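Local coordinates for E3 19 kDa protein (Human adenovirus E serotype 4, PDB 5IRO) that probably binds MHC class I heavy chains through its lumenal domain and retains them in the endoplasmic reticulum, impairing their transport to the cell surface, at residues E38-T50 and T58-P72. Sequence-based numbering, arbitrary orientation.
Sequences ECQSVAIQYKNKT and TWQPGDPEWYTVSVP
Y46 and K47, just after edge strand 43-45, reach the loop before strand 66-72; behind them the two strands pair as an antiparallel beta ladder in the lumenal domain of this E3-19K protein. A43 and S70, then Q45 and T68, form its hydrogen-bonded pairs, the S70 N to A43 O bond being nearly straight (170°). On the face of A43 and Q45, T68 OG1 lies alongside Q45 CB, while S70 OG turns to T80 on the next strand, 78-84. The opposite face carries I44 and V69; I44 packs on I33 and L55 of the second sheet, and its CD1 meets the edge of the Y67 ring at CD1. V42 CG2 lies beside V71 CG1 (3.6 Å). With CG anti to the backbone N (chi1 171°), the Y46 ring runs out across P64, CE1 4.0 Å from P64 CB. Its hydroxyl OH donates to P64 O (3.2 Å) and sits in the plane of the W59 ring, at its CD1 edge; F87 meets both rings. K47, extended beyond CG, sets CG over the rim of one face of the Y46 ring and 3.5 Å from P64 CD. Its ammonium NZ ties strand 54-59 and the loop together, donating to T58 O (2.8 Å) and forming a salt bridge with D63 OD2 (2.7 Å), which it meets from above the carboxylate plane.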
ATOM      1  N   GLU D  38      19.797 -20.543   6.882  1.00 40.28           N
ATOM      2  CA  GLU D  38      20.995 -21.263   6.475  1.00 35.58           C
ATOM      3  C   GLU D  38      20.731 -22.760   6.571  1.00 38.90           C
ATOM      4  O   GLU D  38      21.578 -23.583   6.221  1.00 39.86           O
ATOM      5  CB  GLU D  38      22.174 -20.878   7.370  1.00 39.14           C
ATOM      6  CG  GLU D  38      22.324 -19.378   7.589  1.00 36.88           C
ATOM      7  CD  GLU D  38      21.571 -18.896   8.816  1.00 37.86           C
ATOM      8  OE1 GLU D  38      20.939 -19.736   9.491  1.00 47.41           O
ATOM      9  OE2 GLU D  38      21.606 -17.681   9.103  1.00 37.91           O
ATOM     10  N   CYS D  39      19.536 -23.098   7.046  1.00 57.26           N
ATOM     11  CA  CYS D  39      19.139 -24.478   7.277  1.00 52.92           C
ATOM     12  C   CYS D  39      17.782 -24.744   6.630  1.00 51.02           C
ATOM     13  O   CYS D  39      16.878 -23.911   6.715  1.00 46.89           O
ATOM     14  CB  CYS D  39      19.052 -24.754   8.782  1.00 54.75           C
ATOM     15  SG  CYS D  39      20.251 -25.893   9.499  1.00 73.83           S
ATOM     16  N   GLN D  40      17.643 -25.890   5.970  1.00 36.85           N
ATOM     17  CA  GLN D  40      16.340 -26.326   5.477  1.00 38.67           C
ATOM     18  C   GLN D  40      15.819 -27.329   6.505  1.00 36.64           C
ATOM     19  O   GLN D  40      16.581 -27.774   7.366  1.00 30.85           O
ATOM     20  CB  GLN D  40      16.499 -26.954   4.081  1.00 40.62           C
ATOM     21  CG  GLN D  40      15.328 -27.798   3.571  1.00 34.73           C
ATOM     22  CD  GLN D  40      14.029 -27.017   3.472  1.00 34.67           C
ATOM     23  OE1 GLN D  40      13.211 -27.035   4.392  1.00 44.22           O
ATOM     24  NE2 GLN D  40      13.828 -26.338   2.349  1.00 27.38           N
ATOM     25  N   SER D  41      14.530 -27.657   6.440  1.00 38.34           N
ATOM     26  CA  SER D  41      13.918 -28.660   7.312  1.00 37.80           C
ATOM     27  C   SER D  41      13.823 -28.220   8.775  1.00 46.97           C
ATOM     28  O   SER D  41      13.157 -28.873   9.579  1.00 47.01           O
ATOM     29  CB  SER D  41      14.615 -30.019   7.182  1.00 37.24           C
ATOM     30  OG  SER D  41      14.560 -30.482   5.844  1.00 49.81           O
ATOM     31  N   VAL D  42      14.472 -27.110   9.116  1.00 57.79           N
ATOM     32  CA  VAL D  42      14.254 -26.493  10.416  1.00 46.95           C
ATOM     33  C   VAL D  42      12.859 -25.887  10.368  1.00 49.99           C
ATOM     34  O   VAL D  42      12.652 -24.776   9.879  1.00 45.03           O
ATOM     35  CB  VAL D  42      15.355 -25.458  10.791  1.00 51.50           C
ATOM     36  CG1 VAL D  42      15.686 -24.568   9.611  1.00 54.38           C
ATOM     37  CG2 VAL D  42      14.945 -24.628  12.007  1.00 53.93           C
ATOM     38  N   ALA D  43      11.891 -26.644  10.869  1.00 23.22           N
ATOM     39  CA  ALA D  43      10.494 -26.255  10.734  1.00 20.58           C
ATOM     40  C   ALA D  43      10.016 -25.460  11.935  1.00 19.37           C
ATOM     41  O   ALA D  43      10.253 -25.844  13.075  1.00 19.76           O
ATOM     42  CB  ALA D  43       9.624 -27.492  10.539  1.00 23.06           C
ATOM     43  N   ILE D  44       9.348 -24.341  11.680  1.00 37.45           N
ATOM     44  CA  ILE D  44       8.829 -23.524  12.768  1.00 33.27           C
ATOM     45  C   ILE D  44       7.309 -23.635  12.820  1.00 39.41           C
ATOM     46  O   ILE D  44       6.627 -23.547  11.799  1.00 35.33           O
ATOM     47  CB  ILE D  44       9.297 -22.045  12.686  1.00 37.58           C
ATOM     48  CG1 ILE D  44       8.858 -21.268  13.930  1.00 37.30           C
ATOM     49  CG2 ILE D  44       8.799 -21.371  11.416  1.00 38.83           C
ATOM     50  CD1 ILE D  44       9.437 -21.804  15.216  1.00 32.55           C
ATOM     51  N   GLN D  45       6.787 -23.864  14.019  1.00 38.99           N
ATOM     52  CA  GLN D  45       5.349 -23.973  14.213  1.00 39.50           C
ATOM     53  C   GLN D  45       4.935 -23.081  15.374  1.00 36.30           C
ATOM     54  O   GLN D  45       5.630 -23.015  16.385  1.00 40.09           O
ATOM     55  CB  GLN D  45       4.976 -25.431  14.486  1.00 37.16           C
ATOM     56  CG  GLN D  45       3.606 -25.656  15.102  1.00 36.88           C
ATOM     57  CD  GLN D  45       2.641 -26.314  14.141  1.00 32.92           C
ATOM     58  OE1 GLN D  45       3.053 -26.994  13.201  1.00 35.13           O
ATOM     59  NE2 GLN D  45       1.348 -26.126  14.374  1.00 30.65           N
ATOM     60  N   TYR D  46       3.808 -22.393  15.228  1.00 44.76           N
ATOM     61  CA  TYR D  46       3.344 -21.468  16.255  1.00 48.91           C
ATOM     62  C   TYR D  46       1.984 -21.916  16.793  1.00 49.21           C
ATOM     63  O   TYR D  46       1.899 -22.440  17.903  1.00 54.54           O
ATOM     64  CB  TYR D  46       3.282 -20.038  15.703  1.00 44.90           C
ATOM     65  CG  TYR D  46       2.604 -19.033  16.612  1.00 45.89           C
ATOM     66  CD1 TYR D  46       2.820 -19.047  17.986  1.00 43.31           C
ATOM     67  CD2 TYR D  46       1.754 -18.067  16.093  1.00 41.13           C
ATOM     68  CE1 TYR D  46       2.199 -18.133  18.814  1.00 45.08           C
ATOM     69  CE2 TYR D  46       1.132 -17.146  16.914  1.00 39.99           C
ATOM     70  CZ  TYR D  46       1.357 -17.183  18.273  1.00 41.09           C
ATOM     71  OH  TYR D  46       0.741 -16.268  19.094  1.00 44.91           O
ATOM     72  N   LYS D  47       0.923 -21.712  16.019  1.00 26.66           N
ATOM     73  CA  LYS D  47      -0.399 -22.170  16.435  1.00 25.87           C
ATOM     74  C   LYS D  47      -0.732 -23.502  15.775  1.00 29.21           C
ATOM     75  O   LYS D  47      -0.374 -24.573  16.269  1.00 32.10           O
ATOM     76  CB  LYS D  47      -1.469 -21.152  16.030  1.00 22.44           C
ATOM     77  CG  LYS D  47      -1.471 -19.858  16.834  1.00 27.78           C
ATOM     78  CD  LYS D  47      -2.491 -18.865  16.280  1.00 24.94           C
ATOM     79  CE  LYS D  47      -2.462 -17.539  17.032  1.00 27.58           C
ATOM     80  NZ  LYS D  47      -3.256 -16.479  16.343  1.00 24.37           N
ATOM     81  N   ASN D  48      -1.419 -23.406  14.644  1.00 27.13           N
ATOM     82  CA  ASN D  48      -1.791 -24.558  13.843  1.00 36.22           C
ATOM     83  C   ASN D  48      -1.235 -24.307  12.455  1.00 28.51           C
ATOM     84  O   ASN D  48      -1.649 -24.914  11.467  1.00 33.05           O
ATOM     85  CB  ASN D  48      -3.308 -24.729  13.816  1.00 37.63           C
ATOM     86  CG  ASN D  48      -3.893 -24.930  15.202  1.00 38.81           C
ATOM     87  OD1 ASN D  48      -3.242 -25.484  16.087  1.00 35.17           O
ATOM     88  ND2 ASN D  48      -5.123 -24.470  15.399  1.00 38.07           N
ATOM     89  N   LYS D  49      -0.281 -23.384  12.410  1.00 16.71           N
ATOM     90  CA  LYS D  49       0.350 -22.959  11.176  1.00 15.23           C
ATOM     91  C   LYS D  49       1.824 -23.324  11.233  1.00 22.04           C
ATOM     92  O   LYS D  49       2.510 -23.038  12.214  1.00 16.88           O
ATOM     93  CB  LYS D  49       0.178 -21.450  10.979  1.00 15.70           C
ATOM     94  CG  LYS D  49       1.019 -20.855   9.862  1.00 21.81           C
ATOM     95  CD  LYS D  49       0.814 -19.350   9.774  1.00 17.27           C
ATOM     96  CE  LYS D  49       1.585 -18.747   8.613  1.00 18.04           C
ATOM     97  NZ  LYS D  49       1.258 -17.306   8.426  1.00 15.96           N
ATOM     98  N   THR D  50       2.304 -23.948  10.164  1.00 49.32           N
ATOM     99  CA  THR D  50       3.689 -24.377  10.073  1.00 50.23           C
ATOM    100  C   THR D  50       4.284 -23.648   8.885  1.00 50.73           C
ATOM    101  O   THR D  50       3.715 -23.676   7.794  1.00 59.10           O
ATOM    102  CB  THR D  50       3.791 -25.893   9.809  1.00 60.84           C
ATOM    103  OG1 THR D  50       4.116 -26.121   8.433  1.00 69.81           O
ATOM    104  CG2 THR D  50       2.473 -26.587  10.131  1.00 52.04           C
ATOM    105  N   THR D  58      -0.480 -13.804  14.228  1.00 44.40           N
ATOM    106  CA  THR D  58      -0.990 -12.751  15.093  1.00 45.72           C
ATOM    107  C   THR D  58      -1.177 -13.257  16.510  1.00 46.13           C
ATOM    108  O   THR D  58      -1.353 -14.455  16.727  1.00 48.32           O
ATOM    109  CB  THR D  58      -2.353 -12.232  14.611  1.00 48.30           C
ATOM    110  OG1 THR D  58      -2.556 -12.605  13.242  1.00 61.20           O
ATOM    111  CG2 THR D  58      -2.436 -10.721  14.769  1.00 51.68           C
ATOM    112  N   TRP D  59      -1.130 -12.347  17.479  1.00 35.38           N
ATOM    113  CA  TRP D  59      -1.454 -12.725  18.850  1.00 31.20           C
ATOM    114  C   TRP D  59      -2.592 -11.891  19.436  1.00 33.36           C
ATOM    115  O   TRP D  59      -2.598 -10.662  19.338  1.00 39.70           O
ATOM    116  CB  TRP D  59      -0.221 -12.666  19.756  1.00 38.24           C
ATOM    117  CG  TRP D  59      -0.474 -13.229  21.124  1.00 32.14           C
ATOM    118  CD1 TRP D  59      -0.332 -14.528  21.521  1.00 29.05           C
ATOM    119  CD2 TRP D  59      -0.894 -12.500  22.282  1.00 28.02           C
ATOM    120  NE1 TRP D  59      -0.653 -14.652  22.853  1.00 32.03           N
ATOM    121  CE2 TRP D  59      -0.999 -13.420  23.343  1.00 31.50           C
ATOM    122  CE3 TRP D  59      -1.197 -11.156  22.523  1.00 27.99           C
ATOM    123  CZ2 TRP D  59      -1.392 -13.039  24.625  1.00 27.59           C
ATOM    124  CZ3 TRP D  59      -1.587 -10.781  23.793  1.00 30.29           C
ATOM    125  CH2 TRP D  59      -1.684 -11.718  24.827  1.00 27.01           C
ATOM    126  N   GLN D  60      -3.556 -12.587  20.034  1.00 22.02           N
ATOM    127  CA  GLN D  60      -4.647 -11.971  20.783  1.00 19.81           C
ATOM    128  C   GLN D  60      -4.799 -12.766  22.082  1.00 22.94           C
ATOM    129  O   GLN D  60      -4.305 -13.891  22.166  1.00 26.42           O
ATOM    130  CB  GLN D  60      -5.954 -11.981  19.974  1.00 20.70           C
ATOM    131  CG  GLN D  60      -6.603 -13.352  19.806  1.00 22.83           C
ATOM    132  CD  GLN D  60      -7.915 -13.294  19.034  1.00 21.85           C
ATOM    133  OE1 GLN D  60      -8.556 -12.247  18.955  1.00 27.88           O
ATOM    134  NE2 GLN D  60      -8.326 -14.428  18.474  1.00 24.65           N
ATOM    135  N   PRO D  61      -5.457 -12.185  23.104  1.00 27.20           N
ATOM    136  CA  PRO D  61      -5.674 -12.886  24.377  1.00 29.96           C
ATOM    137  C   PRO D  61      -6.227 -14.296  24.192  1.00 27.77           C
ATOM    138  O   PRO D  61      -7.308 -14.465  23.628  1.00 30.06           O
ATOM    139  CB  PRO D  61      -6.701 -12.002  25.084  1.00 31.53           C
ATOM    140  CG  PRO D  61      -6.402 -10.637  24.590  1.00 31.99           C
ATOM    141  CD  PRO D  61      -5.957 -10.799  23.159  1.00 29.54           C
ATOM    142  N   GLY D  62      -5.477 -15.292  24.654  1.00 36.04           N
ATOM    143  CA  GLY D  62      -5.875 -16.680  24.509  1.00 37.33           C
ATOM    144  C   GLY D  62      -4.965 -17.445  23.565  1.00 40.69           C
ATOM    145  O   GLY D  62      -4.805 -18.660  23.690  1.00 41.41           O
ATOM    146  N   ASP D  63      -4.362 -16.727  22.622  1.00 43.33           N
ATOM    147  CA  ASP D  63      -3.477 -17.328  21.626  1.00 43.64           C
ATOM    148  C   ASP D  63      -2.186 -17.861  22.260  1.00 47.40           C
ATOM    149  O   ASP D  63      -1.766 -17.373  23.311  1.00 42.61           O
ATOM    150  CB  ASP D  63      -3.187 -16.314  20.512  1.00 40.09           C
ATOM    151  CG  ASP D  63      -4.422 -15.985  19.692  1.00 46.98           C
ATOM    152  OD1 ASP D  63      -5.537 -16.340  20.130  1.00 45.29           O
ATOM    153  OD2 ASP D  63      -4.278 -15.373  18.614  1.00 53.40           O
ATOM    154  N   PRO D  64      -1.552 -18.863  21.619  1.00 43.45           N
ATOM    155  CA  PRO D  64      -0.429 -19.586  22.229  1.00 44.26           C
ATOM    156  C   PRO D  64       0.759 -18.699  22.580  1.00 39.56           C
ATOM    157  O   PRO D  64       0.968 -17.653  21.965  1.00 42.59           O
ATOM    158  CB  PRO D  64      -0.019 -20.577  21.133  1.00 42.19           C
ATOM    159  CG  PRO D  64      -1.242 -20.757  20.314  1.00 44.37           C
ATOM    160  CD  PRO D  64      -1.901 -19.420  20.300  1.00 39.45           C
ATOM    161  N   GLU D  65       1.523 -19.128  23.579  1.00 26.22           N
ATOM    162  CA  GLU D  65       2.689 -18.388  24.035  1.00 31.67           C
ATOM    163  C   GLU D  65       3.897 -19.303  24.032  1.00 32.82           C
ATOM    164  O   GLU D  65       4.887 -19.068  24.727  1.00 34.46           O
ATOM    165  CB  GLU D  65       2.434 -17.825  25.424  1.00 31.97           C
ATOM    166  CG  GLU D  65       1.320 -16.807  25.439  1.00 29.83           C
ATOM    167  CD  GLU D  65       0.760 -16.594  26.816  1.00 34.70           C
ATOM    168  OE1 GLU D  65       1.044 -17.425  27.704  1.00 37.04           O
ATOM    169  OE2 GLU D  65       0.052 -15.585  27.012  1.00 38.71           O
ATOM    170  N   TRP D  66       3.787 -20.359  23.238  1.00 35.54           N
ATOM    171  CA  TRP D  66       4.882 -21.278  23.013  1.00 32.96           C
ATOM    172  C   TRP D  66       4.913 -21.582  21.523  1.00 33.22           C
ATOM    173  O   TRP D  66       3.924 -21.374  20.819  1.00 35.10           O
ATOM    174  CB  TRP D  66       4.674 -22.539  23.854  1.00 42.70           C
ATOM    175  CG  TRP D  66       3.389 -23.251  23.573  1.00 34.83           C
ATOM    176  CD1 TRP D  66       2.246 -23.210  24.322  1.00 31.59           C
ATOM    177  CD2 TRP D  66       3.148 -24.198  22.530  1.00 36.00           C
ATOM    178  NE1 TRP D  66       1.289 -24.024  23.767  1.00 43.14           N
ATOM    179  CE2 TRP D  66       1.821 -24.650  22.671  1.00 44.80           C
ATOM    180  CE3 TRP D  66       3.919 -24.692  21.473  1.00 37.30           C
ATOM    181  CZ2 TRP D  66       1.251 -25.568  21.797  1.00 52.22           C
ATOM    182  CZ3 TRP D  66       3.351 -25.601  20.609  1.00 42.85           C
ATOM    183  CH2 TRP D  66       2.033 -26.032  20.775  1.00 53.02           C
ATOM    184  N   TYR D  67       6.044 -22.083  21.044  1.00 34.27           N
ATOM    185  CA  TYR D  67       6.184 -22.467  19.648  1.00 32.24           C
ATOM    186  C   TYR D  67       7.177 -23.612  19.513  1.00 30.96           C
ATOM    187  O   TYR D  67       8.105 -23.731  20.310  1.00 32.40           O
ATOM    188  CB  TYR D  67       6.581 -21.259  18.788  1.00 31.49           C
ATOM    189  CG  TYR D  67       7.871 -20.577  19.198  1.00 32.68           C
ATOM    190  CD1 TYR D  67       9.041 -20.762  18.476  1.00 35.38           C
ATOM    191  CD2 TYR D  67       7.915 -19.742  20.310  1.00 30.57           C
ATOM    192  CE1 TYR D  67      10.217 -20.139  18.846  1.00 36.30           C
ATOM    193  CE2 TYR D  67       9.085 -19.117  20.688  1.00 34.95           C
ATOM    194  CZ  TYR D  67      10.232 -19.318  19.954  1.00 39.55           C
ATOM    195  OH  TYR D  67      11.400 -18.694  20.330  1.00 36.80           O
ATOM    196  N   THR D  68       6.986 -24.447  18.497  1.00 29.32           N
ATOM    197  CA  THR D  68       7.822 -25.629  18.331  1.00 28.62           C
ATOM    198  C   THR D  68       8.830 -25.446  17.210  1.00 25.08           C
ATOM    199  O   THR D  68       8.517 -24.866  16.165  1.00 29.11           O
ATOM    200  CB  THR D  68       6.985 -26.894  18.036  1.00 22.41           C
ATOM    201  OG1 THR D  68       6.138 -26.669  16.907  1.00 24.05           O
ATOM    202  CG2 THR D  68       6.139 -27.259  19.226  1.00 28.79           C
ATOM    203  N   VAL D  69      10.039 -25.950  17.432  1.00 40.20           N
ATOM    204  CA  VAL D  69      11.081 -25.916  16.416  1.00 38.71           C
ATOM    205  C   VAL D  69      11.562 -27.336  16.125  1.00 38.73           C
ATOM    206  O   VAL D  69      12.121 -28.012  16.988  1.00 38.62           O
ATOM    207  CB  VAL D  69      12.271 -24.997  16.823  1.00 39.76           C
ATOM    208  CG1 VAL D  69      12.744 -25.290  18.242  1.00 38.07           C
ATOM    209  CG2 VAL D  69      13.414 -25.109  15.818  1.00 31.53           C
ATOM    210  N   SER D  70      11.314 -27.789  14.901  1.00 25.59           N
ATOM    211  CA  SER D  70      11.688 -29.133  14.497  1.00 21.19           C
ATOM    212  C   SER D  70      13.057 -29.056  13.845  1.00 21.89           C
ATOM    213  O   SER D  70      13.223 -28.393  12.817  1.00 20.80           O
ATOM    214  CB  SER D  70      10.660 -29.711  13.520  1.00 25.18           C
ATOM    215  OG  SER D  70       9.342 -29.616  14.036  1.00 24.49           O
ATOM    216  N   VAL D  71      14.032 -29.733  14.446  1.00 19.83           N
ATOM    217  CA  VAL D  71      15.407 -29.691  13.952  1.00 20.14           C
ATOM    218  C   VAL D  71      16.108 -31.046  14.024  1.00 19.49           C
ATOM    219  O   VAL D  71      16.130 -31.687  15.072  1.00 20.55           O
ATOM    220  CB  VAL D  71      16.252 -28.658  14.732  1.00 20.49           C
ATOM    221  CG1 VAL D  71      15.994 -27.257  14.214  1.00 17.03           C
ATOM    222  CG2 VAL D  71      15.967 -28.742  16.223  1.00 28.48           C
ATOM    223  N   PRO D  72      16.706 -31.471  12.900  1.00 42.29           N
ATOM    224  CA  PRO D  72      17.450 -32.733  12.815  1.00 44.72           C
ATOM    225  C   PRO D  72      18.752 -32.699  13.610  1.00 47.03           C
ATOM    226  O   PRO D  72      19.420 -31.666  13.662  1.00 52.33           O
ATOM    227  CB  PRO D  72      17.749 -32.854  11.318  1.00 39.83           C
ATOM    228  CG  PRO D  72      17.748 -31.444  10.826  1.00 43.16           C
ATOM    229  CD  PRO D  72      16.661 -30.772  11.605  1.00 42.36           C
TER